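Local coordinates for protein DNA ligase (Aquifex aeolicus, PDB 3QWU) that is a putative ATP-dependent DNA ligase that binds adenosine and calcium and probably seals nicks in nucleic acid through an adenylated intermediate, at residues D126-A131 with M160-Q165. Sequence-based numbering, arbitrary orientation.
Sequences DLVICA and MKKNEQ
Val128 and Met160 form an antiparallel hydrogen-bonded pair. Val128 N donates to Met160 O at 3.0 Å. Met160 N returns a bond to Val128 O at 2.9 Å. Leu127 and Lys161 make the next, non-hydrogen-bonded pair. Beyond it, Lys162 N donates to Asp126 O at 2.9 Å, with an N-H...O angle of 169°.

On the Val128 face, Val128 CB meets Met160 CB, and Val128 CG2 lies 3.7 Å from Lys162 N. The Met160 chain runs past Cys130, whose SG sits 3.7 Å from Met160 CG; a bend at chi3 (71°) then turns the methyl away from the strand. On the face of Leu127 and Lys161, the Lys161 chain runs alongside the Asp126 carboxylate. Lys161 CE comes to 3.1 Å from Asp126 OD2, closer than the ammonium itself. The opposite charges probably attract, but at 4.1 Å Asp126 OD2 and Lys161 NZ are too far apart for a salt bridge. A leucine in place of Lys161 would probably leave the Asp126 carboxylate without this nearby positive charge.

Lys162 extends across the end of the strand. Its NZ bonds to Pro125 O and Lys90 O, and a water that donates to Leu127 O also accepts a weak bond from Lys162 NZ. Phe49 makes a cation-pi contact with the same side chain. Leu127 packs on helix 119-123, while Cys130 touches Phe157, an adenosine-binding residue.

A type II turn from Lys161 to Glu164, with Asn163 at its third position, begins at the last bridge and leads the chain away. This is edge-strand pairing in an antiparallel sheet of the adenylation domain, beside the adenosine pocket.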
loop_
_atom_site.group_PDB
_atom_site.type_symbol
_atom_site.label_atom_id
_atom_site.label_comp_id
_atom_site.label_asym_id
_atom_site.label_seq_id
_atom_site.Cartn_x
_atom_site.Cartn_y
_atom_site.Cartn_z
ATOM N N ASP A 126 -0.609 -28.465 33.223
ATOM C CA ASP A 126 -1.615 -27.490 32.774
ATOM C C ASP A 126 -1.025 -26.237 32.026
ATOM O O ASP A 126 -1.713 -25.565 31.242
ATOM C CB ASP A 126 -2.477 -27.046 33.991
ATOM C CG ASP A 126 -1.616 -26.531 35.210
ATOM O OD1 ASP A 126 -0.697 -27.278 35.727
ATOM O OD2 ASP A 126 -1.876 -25.380 35.651
ATOM N N LEU A 127 0.238 -25.925 32.281
ATOM C CA LEU A 127 0.839 -24.712 31.724
ATOM C C LEU A 127 1.061 -24.776 30.184
ATOM O O LEU A 127 1.376 -25.836 29.564
ATOM C CB LEU A 127 2.144 -24.402 32.447
ATOM C CG LEU A 127 2.021 -23.993 33.913
ATOM C CD1 LEU A 127 3.394 -23.620 34.440
ATOM C CD2 LEU A 127 1.016 -22.880 34.122
ATOM N N VAL A 128 0.814 -23.627 29.564
ATOM C CA VAL A 128 1.235 -23.390 28.198
ATOM C C VAL A 128 2.228 -22.251 28.233
ATOM O O VAL A 128 1.936 -21.173 28.809
ATOM C CB VAL A 128 0.088 -22.966 27.322
ATOM C CG1 VAL A 128 0.605 -22.803 25.907
ATOM C CG2 VAL A 128 -1.158 -23.952 27.484
ATOM N N ILE A 129 3.422 -22.488 27.661
ATOM C CA ILE A 129 4.481 -21.487 27.759
ATOM C C ILE A 129 4.380 -20.657 26.518
ATOM O O ILE A 129 4.415 -21.198 25.430
ATOM C CB ILE A 129 5.896 -22.117 27.800
ATOM C CG1 ILE A 129 6.003 -23.115 28.942
ATOM C CG2 ILE A 129 6.975 -21.042 27.908
ATOM C CD1 ILE A 129 7.248 -23.991 28.863
ATOM N N CYS A 130 4.258 -19.346 26.687
ATOM C CA CYS A 130 4.221 -18.418 25.576
ATOM C C CYS A 130 5.613 -17.739 25.498
ATOM O O CYS A 130 6.025 -17.032 26.418
ATOM C CB CYS A 130 3.119 -17.387 25.794
ATOM S SG CYS A 130 1.471 -18.081 25.872
ATOM N N ALA A 131 6.297 -17.966 24.382
ATOM C CA ALA A 131 7.656 -17.491 24.169
ATOM C C ALA A 131 7.884 -17.050 22.734
ATOM O O ALA A 131 7.235 -17.541 21.801
ATOM C CB ALA A 131 8.675 -18.590 24.520
ATOM N N MET A 160 -0.064 -19.270 29.676
ATOM C CA MET A 160 -1.465 -19.462 29.589
ATOM C C MET A 160 -1.694 -20.785 30.243
ATOM O O MET A 160 -0.744 -21.385 30.727
ATOM C CB MET A 160 -1.889 -19.441 28.131
ATOM C CG MET A 160 -1.811 -18.032 27.550
ATOM S SD MET A 160 -2.256 -17.887 25.813
ATOM C CE MET A 160 -4.049 -18.146 25.816
ATOM N N LYS A 161 -2.937 -21.243 30.252
ATOM C CA LYS A 161 -3.311 -22.510 30.820
ATOM C C LYS A 161 -4.195 -23.271 29.840
ATOM O O LYS A 161 -5.032 -22.694 29.202
ATOM C CB LYS A 161 -4.105 -22.267 32.139
ATOM C CG LYS A 161 -3.249 -22.261 33.425
ATOM C CD LYS A 161 -4.023 -21.929 34.744
ATOM C CE LYS A 161 -3.399 -22.678 35.962
ATOM N NZ LYS A 161 -3.514 -21.967 37.300
ATOM N N LYS A 162 -4.052 -24.579 29.768
ATOM C CA LYS A 162 -4.949 -25.385 28.951
ATOM C C LYS A 162 -6.426 -25.080 29.257
ATOM O O LYS A 162 -6.824 -24.954 30.433
ATOM C CB LYS A 162 -4.718 -26.901 29.196
ATOM C CG LYS A 162 -3.564 -27.516 28.374
ATOM C CD LYS A 162 -3.118 -28.857 28.959
ATOM C CE LYS A 162 -1.811 -29.365 28.323
ATOM N NZ LYS A 162 -1.214 -30.464 29.125
ATOM N N ASN A 163 -7.227 -25.012 28.207
ATOM C CA ASN A 163 -8.677 -24.816 28.355
ATOM C C ASN A 163 -9.086 -23.420 28.875
ATOM O O ASN A 163 -10.203 -23.266 29.342
ATOM C CB ASN A 163 -9.287 -25.884 29.285
ATOM C CG ASN A 163 -8.986 -27.296 28.844
ATOM O OD1 ASN A 163 -9.220 -27.635 27.701
ATOM N ND2 ASN A 163 -8.495 -28.138 29.758
ATOM N N GLU A 164 -8.190 -22.423 28.819
ATOM C CA GLU A 164 -8.447 -21.099 29.439
ATOM C C GLU A 164 -7.858 -20.034 28.587
ATOM O O GLU A 164 -6.863 -20.280 27.899
ATOM C CB GLU A 164 -7.797 -20.923 30.822
ATOM C CG GLU A 164 -7.762 -22.123 31.719
ATOM C CD GLU A 164 -8.638 -21.993 32.901
ATOM O OE1 GLU A 164 -9.881 -21.923 32.707
ATOM O OE2 GLU A 164 -8.086 -22.027 34.029
ATOM N N GLN A 165 -8.402 -18.831 28.710
ATOM C CA GLN A 165 -8.081 -17.760 27.780
ATOM C C GLN A 165 -7.131 -16.716 28.310
ATOM O O GLN A 165 -6.520 -16.012 27.546
ATOM C CB GLN A 165 -9.354 -17.044 27.343
ATOM C CG GLN A 165 -9.955 -17.624 26.104
ATOM C CD GLN A 165 -10.888 -16.648 25.499
ATOM O OE1 GLN A 165 -10.460 -15.755 24.766
ATOM N NE2 GLN A 165 -12.169 -16.761 25.833
HETATM O O HOH W 1 1.369 -28.372 29.295
#